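Local structure of uncharacterized protein (Staphylococcus aureus, 4YBV) at residues T51-G56 against W102-K107; A44-G49 against M73-I78. The protein probably acts as a hot-dog-fold thioesterase, hydrolysing thioester bonds, most likely of acyl-CoA-type substrates. The protein carries 1 engineered substitution. One frame throughout, in Å; residues are numbered along the deposited sequence. Where two conformers were deposited one is given.

Both contacts join helix 42-60 to the curved antiparallel sheet that wraps it, the defining layout of the hot-dog fold. Contact 2 uses an early part of the helix and strand 67-77, at one edge of the sheet within the chain; contact 1 uses a later part and the interior strand 99-107. Their centres lie about 9 Å apart and they touch directly: I106 CD1 packs against S45 O at 3.3 Å, I104 CG2 against G49 CA at 4.0 Å, and C53 SG approaches M73 CE at 4.2 Å. Contact 2 has seven residues within reach of the second subunit, against one in contact 1; hot-dog thioesterases generally place their active sites at such interfaces. The centre of contact 1 is about 4 Å from the chain centre, that of contact 2 about 7 Å.

Contact 1. Residues T51-G56 against W102-K107; sequences TACSLG and WDIKIK
C53 and G56, one helical turn apart, both bear on the indole of W102. C53 CB lies over one face of the ring, a CH-pi arrangement 22° off the normal of the five-membered ring, although its modelled approach is too short to be trusted in detail. The thiol adds an oblique sulfur-aromatic contact, SG standing 4.8 Å from the centroid of that same W102 five-membered ring. Further along the indole, the bare backbone of G56 packs against the six-membered part: G56 C approaches W102 CZ2 obliquely at 3.3 Å, and G56 CA is 3.5 Å from W102 CH2. The apolar contact is smaller. With chi1 at 41°, C53 SG sits between its own backbone N and carbonyl carbon and reaches I104 CD1 at 3.8 Å. No hydrogen bond crosses between the segments; W102 NE1 instead bonds to S57 OG, just beyond the helical segment, which satisfies the indole N-H. The axes of 51-56 and 102-107 approach to 9.2 Å, their N-to-C directions 140° apart. Strand 99-107 lies between strands 85-95 and 113-124, with W102 also touching A90 and I104 touching M117.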
# COMPACT_ATOMS: atom_id res chain seq x y z
N THR A 51 1.80 -15.45 5.22
CA THR A 51 2.25 -16.85 5.30
C THR A 51 2.23 -17.49 3.90
O THR A 51 3.18 -18.17 3.50
CB THR A 51 1.37 -17.67 6.25
OG1 THR A 51 1.40 -17.07 7.57
CG2 THR A 51 1.86 -19.12 6.32
N ALA A 52 1.16 -17.24 3.15
CA ALA A 52 1.00 -17.86 1.84
C ALA A 52 2.11 -17.42 0.91
O ALA A 52 2.73 -18.26 0.24
CB ALA A 52 -0.40 -17.56 1.24
N CYS A 53 2.43 -16.11 0.85
CA CYS A 53 3.46 -15.83 -0.14
C CYS A 53 4.89 -16.08 0.38
O CYS A 53 5.80 -16.31 -0.42
CB CYS A 53 3.32 -14.43 -0.74
SG CYS A 53 2.94 -13.10 0.29
N SER A 54 5.08 -16.10 1.69
CA SER A 54 6.33 -16.61 2.27
C SER A 54 6.60 -18.10 1.87
O SER A 54 7.70 -18.45 1.39
CB SER A 54 6.29 -16.45 3.80
OG SER A 54 7.48 -16.88 4.41
N LEU A 55 5.60 -18.96 2.08
CA LEU A 55 5.68 -20.35 1.63
C LEU A 55 5.94 -20.44 0.12
O LEU A 55 6.78 -21.23 -0.32
CB LEU A 55 4.40 -21.09 1.99
CG LEU A 55 4.20 -21.28 3.49
CD1 LEU A 55 2.81 -21.79 3.79
CD2 LEU A 55 5.25 -22.21 4.09
N GLY A 56 5.21 -19.65 -0.67
CA GLY A 56 5.41 -19.65 -2.12
C GLY A 56 6.83 -19.31 -2.54
O GLY A 56 7.47 -20.05 -3.34
N TRP A 102 3.80 -10.98 -5.11
CA TRP A 102 2.65 -11.91 -5.05
C TRP A 102 1.31 -11.22 -4.99
O TRP A 102 1.14 -10.19 -4.30
CB TRP A 102 2.74 -12.81 -3.81
CG TRP A 102 3.83 -13.83 -3.84
CD1 TRP A 102 5.14 -13.64 -3.51
CD2 TRP A 102 3.70 -15.19 -4.24
NE1 TRP A 102 5.84 -14.83 -3.68
CE2 TRP A 102 4.97 -15.79 -4.13
CE3 TRP A 102 2.63 -15.98 -4.67
CZ2 TRP A 102 5.21 -17.14 -4.45
CZ3 TRP A 102 2.86 -17.32 -4.98
CH2 TRP A 102 4.15 -17.88 -4.86
N ASP A 103 0.32 -11.85 -5.61
CA ASP A 103 -1.06 -11.41 -5.51
C ASP A 103 -1.80 -12.39 -4.59
O ASP A 103 -1.65 -13.57 -4.78
CB ASP A 103 -1.70 -11.39 -6.88
CG ASP A 103 -2.86 -10.47 -6.96
OD1 ASP A 103 -2.60 -9.26 -7.18
OD2 ASP A 103 -4.01 -10.93 -6.82
N ILE A 104 -2.54 -11.92 -3.59
CA ILE A 104 -3.24 -12.83 -2.69
C ILE A 104 -4.71 -12.46 -2.56
O ILE A 104 -5.04 -11.32 -2.25
CB ILE A 104 -2.63 -12.88 -1.27
CG1 ILE A 104 -1.12 -13.03 -1.27
CG2 ILE A 104 -3.23 -14.03 -0.45
CD1 ILE A 104 -0.38 -11.74 -1.02
N LYS A 105 -5.59 -13.43 -2.80
CA LYS A 105 -7.00 -13.20 -2.60
C LYS A 105 -7.52 -14.13 -1.51
O LYS A 105 -7.30 -15.33 -1.54
CB LYS A 105 -7.76 -13.38 -3.92
CG LYS A 105 -7.46 -12.25 -4.94
CD LYS A 105 -8.21 -12.51 -6.25
CE LYS A 105 -8.12 -11.30 -7.18
NZ LYS A 105 -6.73 -10.80 -7.34
N ILE A 106 -8.21 -13.56 -0.53
CA ILE A 106 -8.70 -14.33 0.60
C ILE A 106 -10.20 -14.26 0.63
O ILE A 106 -10.79 -13.15 0.66
CB ILE A 106 -8.10 -13.85 1.92
CG1 ILE A 106 -6.59 -13.66 1.69
CG2 ILE A 106 -8.42 -14.85 3.01
CD1 ILE A 106 -5.76 -13.28 2.89
N LYS A 107 -10.80 -15.45 0.59
CA LYS A 107 -12.23 -15.64 0.48
C LYS A 107 -12.81 -16.40 1.64
O LYS A 107 -12.11 -17.20 2.26
CB LYS A 107 -12.58 -16.41 -0.81
CG LYS A 107 -12.16 -15.69 -2.07
CD LYS A 107 -12.54 -16.45 -3.34
CE LYS A 107 -12.17 -15.62 -4.54
NZ LYS A 107 -12.38 -16.43 -5.78

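Contact 2. Residues A44-G49 against M73-I78; sequences ASIALG and MNANHI
The central helix of the hot-dog fold packs here on strand 67-77, and I46 supplies the helix side of the contact. Its CG1 and CD1 both lie 3.8 Å from A75 CB, which rests against the CG1-CD1 arm of the isoleucine. The chain is extended at its second torsion, chi2 170°, carrying CD1 outward from the helix. This reach also brings it to the imidazole: I46 CD1 is 3.9 Å from both H77 CE1 and H77 NE2, and I46 CG1 is 4.0 Å from H77 CE1. The approach to the ring is oblique, and the two side chains cross at about a right angle. With CG set beside the backbone N, chi1 -63°, the end of H77 comes closer to the helix than its CB direction alone would suggest. The I46-A75 contact is apolar and the approach to H77 is van der Waals packing; no hydrogen bond crosses between the segments. H77 NE2 bonds to E50 OE1 of the second subunit, which anchors the ring from across that interface. Strand 113-124 pairs with 67-77 within the chain, while M73 to N76 pair antiparallel with a strand of the second subunit, carrying the sheet across the interface.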
# COMPACT_ATOMS: atom_id res chain seq x y z
N ALA A 44 -5.57 -11.14 11.16
CA ALA A 44 -5.46 -12.59 11.05
C ALA A 44 -5.47 -12.95 9.55
O ALA A 44 -4.64 -13.73 9.10
CB ALA A 44 -6.64 -13.29 11.81
N SER A 45 -6.42 -12.38 8.82
CA SER A 45 -6.52 -12.54 7.37
C SER A 45 -5.19 -12.17 6.71
O SER A 45 -4.61 -12.97 5.97
CB SER A 45 -7.65 -11.67 6.82
OG SER A 45 -7.88 -11.93 5.44
N ILE A 46 -4.69 -10.97 7.03
CA ILE A 46 -3.42 -10.52 6.48
C ILE A 46 -2.27 -11.47 6.83
O ILE A 46 -1.44 -11.79 5.97
CB ILE A 46 -3.04 -9.07 6.96
CG1 ILE A 46 -3.97 -8.04 6.32
CG2 ILE A 46 -1.58 -8.73 6.60
CD1 ILE A 46 -3.83 -6.59 6.94
N ALA A 47 -2.25 -11.98 8.07
CA ALA A 47 -1.18 -12.90 8.50
C ALA A 47 -1.22 -14.21 7.66
O ALA A 47 -0.18 -14.75 7.26
CB ALA A 47 -1.32 -13.23 9.96
N LEU A 48 -2.44 -14.71 7.43
CA LEU A 48 -2.61 -15.86 6.51
C LEU A 48 -2.01 -15.55 5.13
O LEU A 48 -1.22 -16.32 4.60
CB LEU A 48 -4.08 -16.20 6.39
CG LEU A 48 -4.48 -17.45 5.57
CD1 LEU A 48 -4.01 -18.72 6.25
CD2 LEU A 48 -5.97 -17.46 5.43
N GLY A 49 -2.36 -14.39 4.57
CA GLY A 49 -1.76 -13.95 3.29
C GLY A 49 -0.24 -13.90 3.25
O GLY A 49 0.43 -14.41 2.30
N MET A 73 3.80 -5.37 2.55
CA MET A 73 2.52 -6.06 2.43
C MET A 73 1.44 -5.01 2.37
O MET A 73 1.49 -4.03 3.13
CB MET A 73 2.25 -6.97 3.64
CG MET A 73 3.27 -8.08 3.85
SD MET A 73 3.03 -9.41 2.63
CE MET A 73 4.73 -9.96 2.48
N ASN A 74 0.44 -5.20 1.53
CA ASN A 74 -0.68 -4.29 1.59
C ASN A 74 -1.98 -5.03 1.34
O ASN A 74 -2.00 -6.08 0.69
CB ASN A 74 -0.50 -3.12 0.60
CG ASN A 74 -0.27 -3.60 -0.85
OD1 ASN A 74 -1.20 -4.05 -1.54
ND2 ASN A 74 0.97 -3.48 -1.31
N ALA A 75 -3.07 -4.47 1.85
CA ALA A 75 -4.35 -5.18 1.93
C ALA A 75 -5.57 -4.25 1.88
O ALA A 75 -5.56 -3.17 2.49
CB ALA A 75 -4.39 -5.98 3.20
N ASN A 76 -6.62 -4.67 1.17
CA ASN A 76 -7.96 -4.10 1.24
C ASN A 76 -8.85 -5.12 1.86
O ASN A 76 -8.94 -6.28 1.41
CB ASN A 76 -8.55 -3.74 -0.14
CG ASN A 76 -8.08 -2.42 -0.67
OD1 ASN A 76 -6.98 -2.33 -1.22
ND2 ASN A 76 -8.93 -1.41 -0.58
N HIS A 77 -9.58 -4.69 2.88
CA HIS A 77 -10.58 -5.50 3.54
C HIS A 77 -11.92 -5.26 2.82
O HIS A 77 -12.29 -4.11 2.58
CB HIS A 77 -10.63 -5.13 5.05
CG HIS A 77 -9.35 -5.44 5.79
ND1 HIS A 77 -8.80 -6.71 5.83
CD2 HIS A 77 -8.52 -4.65 6.51
CE1 HIS A 77 -7.71 -6.69 6.57
NE2 HIS A 77 -7.51 -5.45 6.98
N ILE A 78 -12.63 -6.34 2.48
CA ILE A 78 -13.83 -6.26 1.62
C ILE A 78 -15.07 -6.70 2.36
O ILE A 78 -15.77 -5.88 2.92
CB ILE A 78 -13.71 -7.12 0.33
CG1 ILE A 78 -12.42 -6.82 -0.44
CG2 ILE A 78 -14.93 -6.92 -0.59
CD1 ILE A 78 -12.33 -5.43 -0.95